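Local coordinates for protein glutamate receptor IIB,Glutamate receptor IIB (Drosophila melanogaster, PDB 4WXJ) that binds glutamate in a two-lobed extracellular domain, taken here from a muscle receptor of the fly that probably works as a glutamate-gated ion channel at the synapse, at residues 12-17 / 88-93; 34-39 / 57-62; 105-110 / 227-232; 119-124 / 212-217; 142-147 / 167-172. All coordinates share one frame; numbering follows the deposited sequence.

Interaction 1 (12-17 / 88-93); sequences TVATRV and NNAQIG
The flat amide of Gln91 meets Thr12 with its oxygen: OE1 takes the backbone N-H of Thr12 at 2.7 Å, the donor lying nearly along the C=O axis (165°). On the other side of the residue, Thr12 O accepts two donors: Gln91 N at 3.0 Å in the carbonyl plane, and Ile92 N at 3.2 Å tilted 23° from it. This is parallel β pairing between strands 10-15 and 92-93, part of the three-stranded sheet of the first lobe of a periplasmic-binding-protein-like clamshell. Val13 pairs with Ile92 and Ala14 with Gly93. On the far side of strand 10-15, Val13 is bonded to Asn59 and Glu61, which makes strand 10-15 the central one. The bend of the Gln91 chain at chi2 (70°) brings OE1 round to Thr12, where the side-chain amide adds a bond just before the backbone ladder. Ala14 N gives the next rung to Ile92 O at 2.7 Å. Val13 and Ile92 share one face of the sheet in loose apolar contact. Small side chains permit a close approach on the other, where CB of Ala14 lies 3.6 Å from CB of Ala90.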
# COMPACT_ATOMS: atom_id res chain seq x y z
N THR A 12 4.19 -0.16 -20.32
CA THR A 12 5.21 -0.22 -19.28
C THR A 12 4.51 -0.14 -17.92
O THR A 12 3.83 0.84 -17.62
CB THR A 12 6.24 0.91 -19.42
OG1 THR A 12 6.94 0.76 -20.66
CG2 THR A 12 7.24 0.89 -18.28
N VAL A 13 4.69 -1.18 -17.11
CA VAL A 13 4.03 -1.27 -15.81
C VAL A 13 4.99 -0.89 -14.69
O VAL A 13 5.90 -1.65 -14.35
CB VAL A 13 3.48 -2.69 -15.55
CG1 VAL A 13 2.80 -2.76 -14.18
CG2 VAL A 13 2.50 -3.08 -16.65
N ALA A 14 4.78 0.28 -14.11
CA ALA A 14 5.59 0.73 -12.98
C ALA A 14 5.06 0.10 -11.69
O ALA A 14 3.86 0.11 -11.43
CB ALA A 14 5.58 2.24 -12.88
N THR A 15 5.97 -0.44 -10.88
CA THR A 15 5.59 -1.03 -9.61
C THR A 15 6.72 -0.84 -8.60
O THR A 15 7.69 -0.13 -8.87
CB THR A 15 5.27 -2.53 -9.76
OG1 THR A 15 4.83 -3.06 -8.50
CG2 THR A 15 6.48 -3.31 -10.24
N ARG A 16 6.57 -1.47 -7.44
CA ARG A 16 7.60 -1.44 -6.41
C ARG A 16 7.71 -2.81 -5.77
O ARG A 16 6.75 -3.57 -5.75
CB ARG A 16 7.29 -0.37 -5.35
CG ARG A 16 6.05 -0.67 -4.52
CD ARG A 16 5.78 0.44 -3.50
NE ARG A 16 6.90 0.64 -2.59
CZ ARG A 16 7.13 -0.08 -1.50
NH1 ARG A 16 6.31 -1.07 -1.16
NH2 ARG A 16 8.18 0.19 -0.73
N VAL A 17 8.89 -3.12 -5.24
CA VAL A 17 9.12 -4.41 -4.61
C VAL A 17 8.54 -4.41 -3.20
O VAL A 17 8.92 -3.61 -2.35
CB VAL A 17 10.63 -4.74 -4.55
CG1 VAL A 17 10.87 -6.03 -3.78
CG2 VAL A 17 11.19 -4.85 -5.97
N ASN A 88 5.26 10.11 -17.87
CA ASN A 88 4.88 9.21 -18.95
C ASN A 88 5.93 8.15 -19.28
O ASN A 88 5.94 7.58 -20.37
CB ASN A 88 4.54 10.01 -20.21
CG ASN A 88 3.28 10.84 -20.06
OD1 ASN A 88 3.34 12.02 -19.72
ND2 ASN A 88 2.13 10.21 -20.30
N ASN A 89 6.83 7.88 -18.33
CA ASN A 89 7.78 6.78 -18.48
C ASN A 89 7.10 5.43 -18.30
O ASN A 89 7.65 4.39 -18.65
CB ASN A 89 8.93 6.92 -17.47
CG ASN A 89 9.83 8.10 -17.77
OD1 ASN A 89 9.81 8.65 -18.87
ND2 ASN A 89 10.64 8.48 -16.79
N ALA A 90 5.89 5.47 -17.75
CA ALA A 90 5.07 4.27 -17.59
C ALA A 90 3.62 4.61 -17.89
O ALA A 90 3.18 5.75 -17.70
CB ALA A 90 5.21 3.71 -16.19
N GLN A 91 2.87 3.63 -18.38
CA GLN A 91 1.47 3.82 -18.74
C GLN A 91 0.54 3.26 -17.66
O GLN A 91 -0.63 3.64 -17.57
CB GLN A 91 1.17 3.14 -20.08
CG GLN A 91 1.90 3.76 -21.27
CD GLN A 91 3.39 3.50 -21.26
OE1 GLN A 91 3.83 2.36 -21.09
NE2 GLN A 91 4.18 4.56 -21.43
N ILE A 92 1.08 2.36 -16.84
CA ILE A 92 0.31 1.71 -15.78
C ILE A 92 1.15 1.62 -14.50
O ILE A 92 2.31 1.23 -14.54
CB ILE A 92 -0.15 0.30 -16.22
CG1 ILE A 92 -1.20 0.41 -17.33
CG2 ILE A 92 -0.71 -0.48 -15.03
CD1 ILE A 92 -1.59 -0.91 -17.96
N GLY A 93 0.54 2.01 -13.38
CA GLY A 93 1.17 1.92 -12.08
C GLY A 93 0.34 1.07 -11.14
O GLY A 93 -0.87 1.29 -11.01

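Interaction 2 (34-39 / 57-62); sequences EGNERF and DFNFEP
Asn36 carries this contact, gripping the edge of strand 57-62 with both ends of its amide. OD1 accepts the backbone N-H of Phe60 at 2.8 Å in an almost straight bond (172°), and ND2 donates to Phe58 O, also at 2.8 Å, with that oxygen lying in the amide plane. The two bonds together fix the rotation of the amide and satisfy strand groups on either side of Asn59. The amide and the Phe58 ring have nearly parallel planes (14° apart), and ND2 approaches the ring obliquely, 3.3 Å from CE1 of Phe58. The amide is almost perpendicular to the ring of Phe60, whose edge faces OD1. Phe60 is also touched by Phe39: the two side chains run alongside one another, pointing opposite ways, with CE2 of Phe39 3.9 Å from CB of Phe60, while CZ of Phe39 reaches CD of Pro62 at 4.1 Å. A water accepts from Arg38 NH2 and lies 2.6 Å from Asn59 OD1, bridging the segments on their polar side. Arg38 NE bonds to Gly35 O at 2.8 Å, bracing the 3-10 turn 36-38 that presents Asn36. The turn thus lies against an outer strand of the first-lobe sheet: Phe58 and Phe60 pack against Ile47 of helix 42-54, Tyr48 of that helix touches both Asn36 and Phe58, and Phe22 closes over Phe39, Phe60 and Pro62.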
# COMPACT_ATOMS: atom_id res chain seq x y z
N GLU A 34 13.90 -14.13 -16.96
CA GLU A 34 13.99 -13.00 -17.87
C GLU A 34 12.64 -12.31 -18.06
O GLU A 34 11.60 -12.97 -18.11
CB GLU A 34 14.53 -13.45 -19.23
CG GLU A 34 15.97 -13.95 -19.18
CD GLU A 34 16.34 -14.76 -20.41
OE1 GLU A 34 15.72 -14.55 -21.47
OE2 GLU A 34 17.24 -15.62 -20.30
N GLY A 35 12.67 -10.99 -18.15
CA GLY A 35 11.47 -10.21 -18.38
C GLY A 35 10.48 -10.31 -17.23
O GLY A 35 10.87 -10.37 -16.07
N ASN A 36 9.19 -10.34 -17.57
CA ASN A 36 8.13 -10.40 -16.58
C ASN A 36 8.18 -11.68 -15.75
O ASN A 36 7.61 -11.74 -14.66
CB ASN A 36 6.77 -10.28 -17.26
CG ASN A 36 6.57 -8.94 -17.94
OD1 ASN A 36 7.14 -7.93 -17.52
ND2 ASN A 36 5.77 -8.92 -18.99
N GLU A 37 8.87 -12.69 -16.26
CA GLU A 37 8.96 -13.98 -15.59
C GLU A 37 9.85 -13.91 -14.34
O GLU A 37 9.89 -14.84 -13.54
CB GLU A 37 9.48 -15.04 -16.56
CG GLU A 37 9.56 -16.45 -15.99
CD GLU A 37 9.77 -17.52 -17.05
OE1 GLU A 37 9.80 -17.19 -18.25
OE2 GLU A 37 9.91 -18.71 -16.67
N ARG A 38 10.56 -12.79 -14.17
CA ARG A 38 11.40 -12.60 -12.98
C ARG A 38 10.60 -12.37 -11.71
O ARG A 38 11.12 -12.50 -10.60
CB ARG A 38 12.34 -11.40 -13.19
CG ARG A 38 13.45 -11.63 -14.19
CD ARG A 38 14.16 -10.32 -14.50
NE ARG A 38 13.28 -9.38 -15.19
CZ ARG A 38 13.57 -8.11 -15.43
NH1 ARG A 38 14.73 -7.60 -15.03
NH2 ARG A 38 12.71 -7.33 -16.07
N PHE A 39 9.32 -12.03 -11.87
CA PHE A 39 8.52 -11.51 -10.76
C PHE A 39 7.29 -12.36 -10.44
O PHE A 39 6.83 -13.14 -11.27
CB PHE A 39 8.08 -10.09 -11.08
CG PHE A 39 9.19 -9.21 -11.59
CD1 PHE A 39 10.23 -8.84 -10.76
CD2 PHE A 39 9.18 -8.75 -12.90
CE1 PHE A 39 11.24 -8.03 -11.22
CE2 PHE A 39 10.19 -7.94 -13.36
CZ PHE A 39 11.22 -7.58 -12.52
N ASP A 57 -0.08 -6.28 -24.30
CA ASP A 57 1.21 -6.75 -23.80
C ASP A 57 1.69 -5.77 -22.74
O ASP A 57 1.19 -4.65 -22.65
CB ASP A 57 2.23 -6.88 -24.93
CG ASP A 57 2.13 -8.20 -25.66
OD1 ASP A 57 2.83 -9.15 -25.26
OD2 ASP A 57 1.34 -8.28 -26.63
N PHE A 58 2.66 -6.19 -21.93
CA PHE A 58 3.15 -5.35 -20.86
C PHE A 58 4.56 -5.71 -20.43
O PHE A 58 5.02 -6.84 -20.63
CB PHE A 58 2.21 -5.43 -19.65
CG PHE A 58 2.10 -6.81 -19.08
CD1 PHE A 58 2.97 -7.25 -18.09
CD2 PHE A 58 1.11 -7.68 -19.52
CE1 PHE A 58 2.86 -8.52 -17.57
CE2 PHE A 58 1.00 -8.95 -19.00
CZ PHE A 58 1.88 -9.38 -18.02
N ASN A 59 5.24 -4.74 -19.83
CA ASN A 59 6.58 -4.93 -19.30
C ASN A 59 6.68 -4.33 -17.90
O ASN A 59 6.45 -3.14 -17.71
CB ASN A 59 7.62 -4.29 -20.22
CG ASN A 59 9.03 -4.43 -19.70
OD1 ASN A 59 9.37 -5.43 -19.07
ND2 ASN A 59 9.86 -3.42 -19.95
N PHE A 60 7.01 -5.16 -16.92
CA PHE A 60 7.18 -4.69 -15.55
C PHE A 60 8.49 -3.94 -15.40
O PHE A 60 9.56 -4.45 -15.75
CB PHE A 60 7.14 -5.86 -14.56
CG PHE A 60 5.76 -6.35 -14.26
CD1 PHE A 60 4.92 -5.62 -13.42
CD2 PHE A 60 5.29 -7.54 -14.79
CE1 PHE A 60 3.65 -6.07 -13.13
CE2 PHE A 60 4.02 -7.99 -14.50
CZ PHE A 60 3.20 -7.25 -13.67
N GLU A 61 8.40 -2.72 -14.88
CA GLU A 61 9.58 -1.92 -14.55
C GLU A 61 9.47 -1.38 -13.12
O GLU A 61 8.91 -0.31 -12.91
CB GLU A 61 9.75 -0.76 -15.53
CG GLU A 61 10.07 -1.20 -16.95
CD GLU A 61 10.56 -0.06 -17.82
OE1 GLU A 61 10.57 1.10 -17.35
OE2 GLU A 61 10.96 -0.32 -18.98
N PRO A 62 9.98 -2.14 -12.14
CA PRO A 62 9.96 -1.63 -10.76
C PRO A 62 10.75 -0.32 -10.63
O PRO A 62 11.88 -0.24 -11.10
CB PRO A 62 10.61 -2.76 -9.95
CG PRO A 62 11.33 -3.60 -10.95
CD PRO A 62 10.54 -3.50 -12.21
O HOH W 1 10.00 -7.22 -17.26

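Interaction 3 (105-110 / 227-232); sequences SVVDFT and GIAVPL
Phe109 and Ala229 face each other as a non-hydrogen-bonded antiparallel pair, with the methyl CB of Ala229 over one face of the phenylalanine ring, 3.9 Å from CE2 of Phe109. The ring meets Gly227 at its edge, where CE2 of Phe109 is 3.5 Å from Gly227 O; Gly227, with no side chain, lets the ring edge lie against its backbone. One residue on, the Thr110 side chain lies aslant that of Ile228. Thr110 places OG1 between its own backbone N and carbonyl carbon (chi1 64°), and from there OG1 accepts Ile228 N at 3.1 Å, replacing the main-chain acceptor expected on this rung, while Thr110 N donates to Ile228 O at 2.9 Å. Asp108 pairs with Val230 through two backbone bonds of unequal quality: Asp108 N approaches Val230 O at 2.7 Å but bent (138°), and Val230 N lies 48° above the carbonyl plane of Asp108. The Asp108 carboxylate uses the anti lone pair of OD1 for the N-H of Phe109 and forms a salt bridge to Arg104. Beyond the strand, Leu232 lays CD1 3.3 Å from Val106 O, and a water links that oxygen to Leu232 N. These are the ends of two long strands, 108-123 and 214-230, that run between the lobes of the ligand-binding domain. Helix 237-250 covers Thr110 and Val230, helix 80-86 packs on Val106 and Ala229, and Phe109 leans on the glutamate-binding Arg103 of helix 101-104.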
# COMPACT_ATOMS: atom_id res chain seq x y z
N SER A 105 -4.95 14.13 -8.12
CA SER A 105 -4.81 15.45 -8.73
C SER A 105 -3.81 15.46 -9.88
O SER A 105 -3.89 16.31 -10.77
CB SER A 105 -4.37 16.48 -7.68
OG SER A 105 -5.34 16.60 -6.65
N VAL A 106 -2.88 14.51 -9.87
CA VAL A 106 -1.79 14.48 -10.85
C VAL A 106 -1.84 13.28 -11.79
O VAL A 106 -1.30 13.32 -12.89
CB VAL A 106 -0.42 14.51 -10.15
CG1 VAL A 106 -0.19 15.85 -9.47
CG2 VAL A 106 -0.30 13.37 -9.14
N VAL A 107 -2.50 12.20 -11.35
CA VAL A 107 -2.70 11.03 -12.20
C VAL A 107 -4.12 10.52 -12.06
O VAL A 107 -4.82 10.85 -11.10
CB VAL A 107 -1.71 9.89 -11.86
CG1 VAL A 107 -0.27 10.35 -12.05
CG2 VAL A 107 -1.92 9.39 -10.43
N ASP A 108 -4.55 9.71 -13.02
CA ASP A 108 -5.88 9.11 -12.98
C ASP A 108 -5.83 7.76 -12.29
O ASP A 108 -4.75 7.20 -12.07
CB ASP A 108 -6.45 8.96 -14.40
CG ASP A 108 -7.90 9.38 -14.50
OD1 ASP A 108 -8.69 9.03 -13.59
OD2 ASP A 108 -8.25 10.06 -15.48
N PHE A 109 -7.00 7.23 -11.94
CA PHE A 109 -7.10 5.90 -11.35
C PHE A 109 -8.22 5.11 -12.01
O PHE A 109 -9.22 5.67 -12.46
CB PHE A 109 -7.36 5.98 -9.85
CG PHE A 109 -6.11 6.12 -9.02
CD1 PHE A 109 -5.61 7.37 -8.68
CD2 PHE A 109 -5.43 4.99 -8.58
CE1 PHE A 109 -4.46 7.49 -7.92
CE2 PHE A 109 -4.29 5.11 -7.82
CZ PHE A 109 -3.80 6.36 -7.49
N THR A 110 -8.05 3.79 -12.06
CA THR A 110 -9.12 2.90 -12.48
C THR A 110 -10.11 2.79 -11.33
O THR A 110 -9.89 3.35 -10.25
CB THR A 110 -8.60 1.50 -12.84
OG1 THR A 110 -8.04 0.88 -11.68
CG2 THR A 110 -7.54 1.59 -13.93
N GLY A 227 -6.17 1.16 -6.33
CA GLY A 227 -6.52 1.34 -7.72
C GLY A 227 -5.29 1.31 -8.60
O GLY A 227 -4.18 1.59 -8.15
N ILE A 228 -5.48 0.94 -9.86
CA ILE A 228 -4.40 1.02 -10.84
C ILE A 228 -4.26 2.46 -11.30
O ILE A 228 -5.24 3.07 -11.75
CB ILE A 228 -4.66 0.09 -12.05
CG1 ILE A 228 -4.61 -1.37 -11.60
CG2 ILE A 228 -3.62 0.36 -13.15
CD1 ILE A 228 -4.88 -2.38 -12.71
N ALA A 229 -3.06 3.00 -11.20
CA ALA A 229 -2.79 4.37 -11.59
C ALA A 229 -2.43 4.45 -13.07
O ALA A 229 -1.66 3.63 -13.57
CB ALA A 229 -1.68 4.96 -10.75
N VAL A 230 -3.01 5.42 -13.77
CA VAL A 230 -2.69 5.69 -15.16
C VAL A 230 -2.58 7.20 -15.38
O VAL A 230 -3.11 7.97 -14.58
CB VAL A 230 -3.74 5.10 -16.12
CG1 VAL A 230 -3.84 3.59 -15.94
CG2 VAL A 230 -5.11 5.75 -15.89
N PRO A 231 -1.90 7.62 -16.46
CA PRO A 231 -1.80 9.05 -16.74
C PRO A 231 -3.17 9.69 -16.92
O PRO A 231 -4.10 9.02 -17.38
CB PRO A 231 -1.00 9.10 -18.05
CG PRO A 231 -0.27 7.81 -18.10
CD PRO A 231 -1.17 6.81 -17.46
N LEU A 232 -3.30 10.96 -16.54
CA LEU A 232 -4.58 11.67 -16.64
C LEU A 232 -5.16 11.58 -18.04
O LEU A 232 -4.48 11.84 -19.03
CB LEU A 232 -4.40 13.13 -16.23
CG LEU A 232 -4.34 13.38 -14.72
CD1 LEU A 232 -3.80 14.77 -14.42
CD2 LEU A 232 -5.72 13.21 -14.09
O HOH W 2 -0.73 12.01 -15.09

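Interaction 4 (119-124 / 212-217); sequences SILSYK and CELTQI
Tyr123 has CG trans to its own backbone N (chi1 -160°), a setting that swings the ring back over the turn before strand 214-217. Glu213 O then stands 3.8 Å above the ring plane of Tyr123, over its centre, and CG of Glu213 comes within 3.7 Å of CE1 of Tyr123. With an alanine here, the Glu213 carbonyl and CG would probably lose their cover, and Leu214 CD2 a neighbour. Lys124 holds its chain extended beyond CG and passes across the methyl of Thr215, so that NZ donates to Cys212 O at 2.7 Å while Lys124 N bonds to Glu213 O at 3.0 Å. Strands 119-123 and 214-217 are the second-lobe ends of the two long interlobe strands, joined as an antiparallel ladder. Ser122 and Thr215 form a hydrogen-bonded pair, 2.9 Å from Ser122 N to Thr215 O and the same from Thr215 N to Ser122 O. Ile217 packs on both Ile120 and Ser122; its CD1 presses 3.2 Å from CB of Ser122, a tight fit. The Ser122 hydroxyl is bonded to Tyr123 O and to Thr126 OG1. Leu121 and Leu214 meet on the face covered by helix 181-191, CD1 of Leu121 lying 3.9 Å from CB of Leu214. Cys212 is tied by a disulfide to Cys268, near the chain's end.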
# COMPACT_ATOMS: atom_id res chain seq x y z
N SER A 119 -5.43 -0.04 10.52
CA SER A 119 -5.45 -0.55 11.88
C SER A 119 -4.06 -0.51 12.49
O SER A 119 -3.13 0.06 11.90
CB SER A 119 -6.01 -1.98 11.91
OG SER A 119 -6.40 -2.34 13.22
N ILE A 120 -3.92 -1.10 13.67
CA ILE A 120 -2.70 -1.00 14.46
C ILE A 120 -2.00 -2.35 14.58
O ILE A 120 -2.57 -3.30 15.12
CB ILE A 120 -3.00 -0.45 15.87
CG1 ILE A 120 -3.75 0.88 15.79
CG2 ILE A 120 -1.70 -0.27 16.66
CD1 ILE A 120 -4.41 1.28 17.09
N LEU A 121 -0.77 -2.43 14.09
CA LEU A 121 0.06 -3.62 14.28
C LEU A 121 0.89 -3.45 15.54
O LEU A 121 1.60 -2.45 15.69
CB LEU A 121 0.97 -3.86 13.07
CG LEU A 121 1.92 -5.06 13.19
CD1 LEU A 121 1.14 -6.36 13.27
CD2 LEU A 121 2.90 -5.08 12.03
N SER A 122 0.80 -4.42 16.44
CA SER A 122 1.46 -4.33 17.73
C SER A 122 2.12 -5.64 18.14
O SER A 122 1.77 -6.72 17.64
CB SER A 122 0.46 -3.91 18.81
OG SER A 122 1.08 -3.87 20.08
N TYR A 123 3.08 -5.54 19.05
CA TYR A 123 3.68 -6.70 19.68
C TYR A 123 2.68 -7.24 20.71
O TYR A 123 2.02 -6.46 21.39
CB TYR A 123 5.00 -6.33 20.35
CG TYR A 123 5.93 -7.50 20.61
CD1 TYR A 123 6.86 -7.90 19.66
CD2 TYR A 123 5.87 -8.20 21.81
CE1 TYR A 123 7.70 -8.97 19.89
CE2 TYR A 123 6.72 -9.27 22.05
CZ TYR A 123 7.63 -9.65 21.09
OH TYR A 123 8.47 -10.71 21.33
N LYS A 124 2.57 -8.56 20.80
CA LYS A 124 1.65 -9.17 21.76
C LYS A 124 2.04 -8.82 23.20
O LYS A 124 3.22 -8.61 23.49
CB LYS A 124 1.61 -10.68 21.57
CG LYS A 124 0.74 -11.14 20.41
CD LYS A 124 0.75 -12.65 20.26
CE LYS A 124 -0.32 -13.10 19.29
NZ LYS A 124 -0.07 -14.49 18.79
N CYS A 212 4.00 -14.73 14.61
CA CYS A 212 3.14 -15.12 15.73
C CYS A 212 3.29 -14.22 16.96
O CYS A 212 2.45 -14.26 17.86
CB CYS A 212 3.41 -16.57 16.11
SG CYS A 212 3.23 -17.76 14.75
N GLU A 213 4.34 -13.41 17.00
CA GLU A 213 4.57 -12.53 18.14
C GLU A 213 3.82 -11.20 17.99
O GLU A 213 3.92 -10.33 18.85
CB GLU A 213 6.07 -12.27 18.34
CG GLU A 213 6.75 -11.40 17.28
CD GLU A 213 7.23 -12.19 16.08
OE1 GLU A 213 6.47 -13.05 15.59
OE2 GLU A 213 8.36 -11.94 15.62
N LEU A 214 3.08 -11.07 16.89
CA LEU A 214 2.38 -9.83 16.58
C LEU A 214 0.86 -10.01 16.58
O LEU A 214 0.36 -11.12 16.37
CB LEU A 214 2.83 -9.30 15.22
CG LEU A 214 4.33 -9.09 15.04
CD1 LEU A 214 4.63 -8.59 13.64
CD2 LEU A 214 4.87 -8.13 16.09
N THR A 215 0.14 -8.92 16.81
CA THR A 215 -1.32 -8.94 16.80
C THR A 215 -1.88 -7.58 16.40
O THR A 215 -1.16 -6.59 16.37
CB THR A 215 -1.88 -9.34 18.19
OG1 THR A 215 -3.31 -9.48 18.11
CG2 THR A 215 -1.53 -8.30 19.24
N GLN A 216 -3.18 -7.56 16.10
CA GLN A 216 -3.86 -6.32 15.75
C GLN A 216 -4.53 -5.73 16.98
O GLN A 216 -5.14 -6.44 17.77
CB GLN A 216 -4.91 -6.58 14.66
CG GLN A 216 -5.65 -5.34 14.18
CD GLN A 216 -6.74 -5.64 13.17
OE1 GLN A 216 -7.76 -4.96 13.12
NE2 GLN A 216 -6.53 -6.67 12.35
N ILE A 217 -4.39 -4.41 17.15
CA ILE A 217 -5.07 -3.70 18.23
C ILE A 217 -6.32 -3.00 17.70
O ILE A 217 -6.25 -2.21 16.76
CB ILE A 217 -4.15 -2.66 18.91
CG1 ILE A 217 -3.03 -3.37 19.67
CG2 ILE A 217 -4.96 -1.77 19.86
CD1 ILE A 217 -2.00 -2.43 20.28

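Interaction 5 (142-147 / 167-172); sequences FGTIRG and NKMLSF
Phe142 and Phe172 form a T-shaped (edge-to-face) aromatic pair, which packs strand 141-143 of the second lobe's mixed sheet against the C-terminal end of helix 160-171. The ring centroids are 5.0 Å apart and the planes stand at 83°; the edge of Phe172 points at the face of Phe142, with CE2 of Phe172 over the ring centre. Phe142 reaches there from the crowded position between its N and carbonyl carbon (chi1 51°). Its other neighbours on the helix are aliphatic: CZ of Phe142 meets CB of Lys168 at 3.9 Å, and CD2 of Phe142 meets CG of Met169 at 3.7 Å. The Met169 sulfur lies at the ring edge, 5.4 Å from the Phe142 centroid, a Met-aromatic contact. A leucine in place of Phe142 is likely to leave the edge of Phe172 without a ring face to meet and the Met169 thioether without its aromatic partner. Polar bonds act within the helix end: Lys168 O accepts Phe172 N, Ser171 N and Ser171 OG, bonds that fasten the chain where the helix stops, and the same oxygen also lies over the Phe172 ring, toward its rim. Strand 195-200 backs this packing, Leu198 touching Phe142, Thr144 and Met169. Thr144, whose OG1 is bonded to Ser151, stands next to the glutamate-binding Thr150. Met169 bends at chi3 and brings CE 3.6 Å from both OG1 and CG2 of Thr144.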
# COMPACT_ATOMS: atom_id res chain seq x y z
N PHE A 142 4.44 5.26 18.19
CA PHE A 142 3.81 4.71 17.00
C PHE A 142 4.04 5.59 15.78
O PHE A 142 4.31 6.78 15.91
CB PHE A 142 2.31 4.52 17.23
CG PHE A 142 1.62 5.74 17.77
CD1 PHE A 142 1.53 5.95 19.14
CD2 PHE A 142 1.05 6.66 16.91
CE1 PHE A 142 0.90 7.07 19.63
CE2 PHE A 142 0.41 7.79 17.41
CZ PHE A 142 0.33 7.99 18.77
N GLY A 143 3.93 4.99 14.60
CA GLY A 143 4.14 5.72 13.36
C GLY A 143 3.63 5.01 12.12
O GLY A 143 3.01 3.95 12.21
N THR A 144 3.91 5.61 10.97
CA THR A 144 3.45 5.10 9.68
C THR A 144 4.57 5.15 8.65
O THR A 144 5.68 5.57 8.95
CB THR A 144 2.26 5.93 9.13
OG1 THR A 144 2.71 7.25 8.79
CG2 THR A 144 1.14 6.02 10.15
N ILE A 145 4.26 4.71 7.44
CA ILE A 145 5.19 4.86 6.33
C ILE A 145 5.28 6.34 5.96
O ILE A 145 4.26 7.02 5.82
CB ILE A 145 4.76 4.04 5.11
CG1 ILE A 145 4.87 2.55 5.43
CG2 ILE A 145 5.62 4.38 3.89
CD1 ILE A 145 4.18 1.65 4.43
N ARG A 146 6.51 6.82 5.79
CA ARG A 146 6.76 8.21 5.47
C ARG A 146 6.16 8.59 4.12
O ARG A 146 6.51 8.00 3.09
CB ARG A 146 8.27 8.47 5.48
CG ARG A 146 8.67 9.92 5.27
CD ARG A 146 10.19 10.10 5.37
NE ARG A 146 10.71 9.58 6.64
CZ ARG A 146 11.28 8.38 6.80
NH1 ARG A 146 11.41 7.54 5.78
NH2 ARG A 146 11.71 8.03 8.00
N GLY A 147 5.25 9.56 4.11
CA GLY A 147 4.64 10.01 2.88
C GLY A 147 3.65 9.02 2.29
O GLY A 147 3.20 9.20 1.15
N ASN A 167 0.00 14.71 15.65
CA ASN A 167 0.93 15.57 16.38
C ASN A 167 1.89 14.76 17.25
O ASN A 167 3.04 15.14 17.43
CB ASN A 167 0.16 16.58 17.23
CG ASN A 167 -0.45 17.69 16.39
OD1 ASN A 167 0.21 18.26 15.52
ND2 ASN A 167 -1.71 18.00 16.65
N LYS A 168 1.41 13.65 17.80
CA LYS A 168 2.28 12.77 18.58
C LYS A 168 3.32 12.09 17.70
O LYS A 168 4.49 12.02 18.06
CB LYS A 168 1.46 11.71 19.33
CG LYS A 168 0.77 12.23 20.58
CD LYS A 168 0.84 11.22 21.71
CE LYS A 168 0.29 11.81 23.00
NZ LYS A 168 0.32 10.82 24.11
N MET A 169 2.89 11.60 16.54
CA MET A 169 3.80 10.96 15.60
C MET A 169 4.92 11.91 15.18
O MET A 169 6.08 11.50 15.07
CB MET A 169 3.04 10.48 14.35
CG MET A 169 2.32 9.15 14.53
SD MET A 169 1.13 8.79 13.23
CE MET A 169 2.09 9.13 11.76
N LEU A 170 4.58 13.17 14.97
CA LEU A 170 5.56 14.18 14.58
C LEU A 170 6.54 14.49 15.71
O LEU A 170 7.68 14.89 15.46
CB LEU A 170 4.86 15.47 14.16
CG LEU A 170 4.06 15.42 12.85
CD1 LEU A 170 3.25 16.70 12.70
CD2 LEU A 170 4.98 15.22 11.66
N SER A 171 6.10 14.31 16.95
CA SER A 171 6.89 14.72 18.11
C SER A 171 7.85 13.64 18.60
O SER A 171 8.87 13.95 19.22
CB SER A 171 5.96 15.12 19.26
OG SER A 171 5.37 13.97 19.84
N PHE A 172 7.52 12.38 18.35
CA PHE A 172 8.29 11.26 18.88
C PHE A 172 9.76 11.31 18.49
O PHE A 172 10.11 11.70 17.38
CB PHE A 172 7.70 9.93 18.39
CG PHE A 172 6.42 9.52 19.08
CD1 PHE A 172 6.26 9.71 20.45
CD2 PHE A 172 5.39 8.95 18.37
CE1 PHE A 172 5.09 9.34 21.08
CE2 PHE A 172 4.22 8.57 18.99
CZ PHE A 172 4.06 8.77 20.35

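From the N terminus, interaction 1 closes a long loop between residues 17 and 88, and interaction 2 is nested within it; both serve the parallel sheet of the first lobe, with strand 10-15 between strands 57-62 and 92-93. After interaction 1 closes, interaction 3 opens a larger loop, which encloses interaction 4, which in turn encloses interaction 5. Interactions 3 and 4 use the same two long strands, 108-123 and 214-230, at opposite ends, the contact centres about 33 Å apart. Gly93 N is probably bonded to Ala229 O, joining interactions 1 and 3, whereas interactions 4 and 5 lie on one mixed sheet without touching. The long strands thus tie the two lobes together.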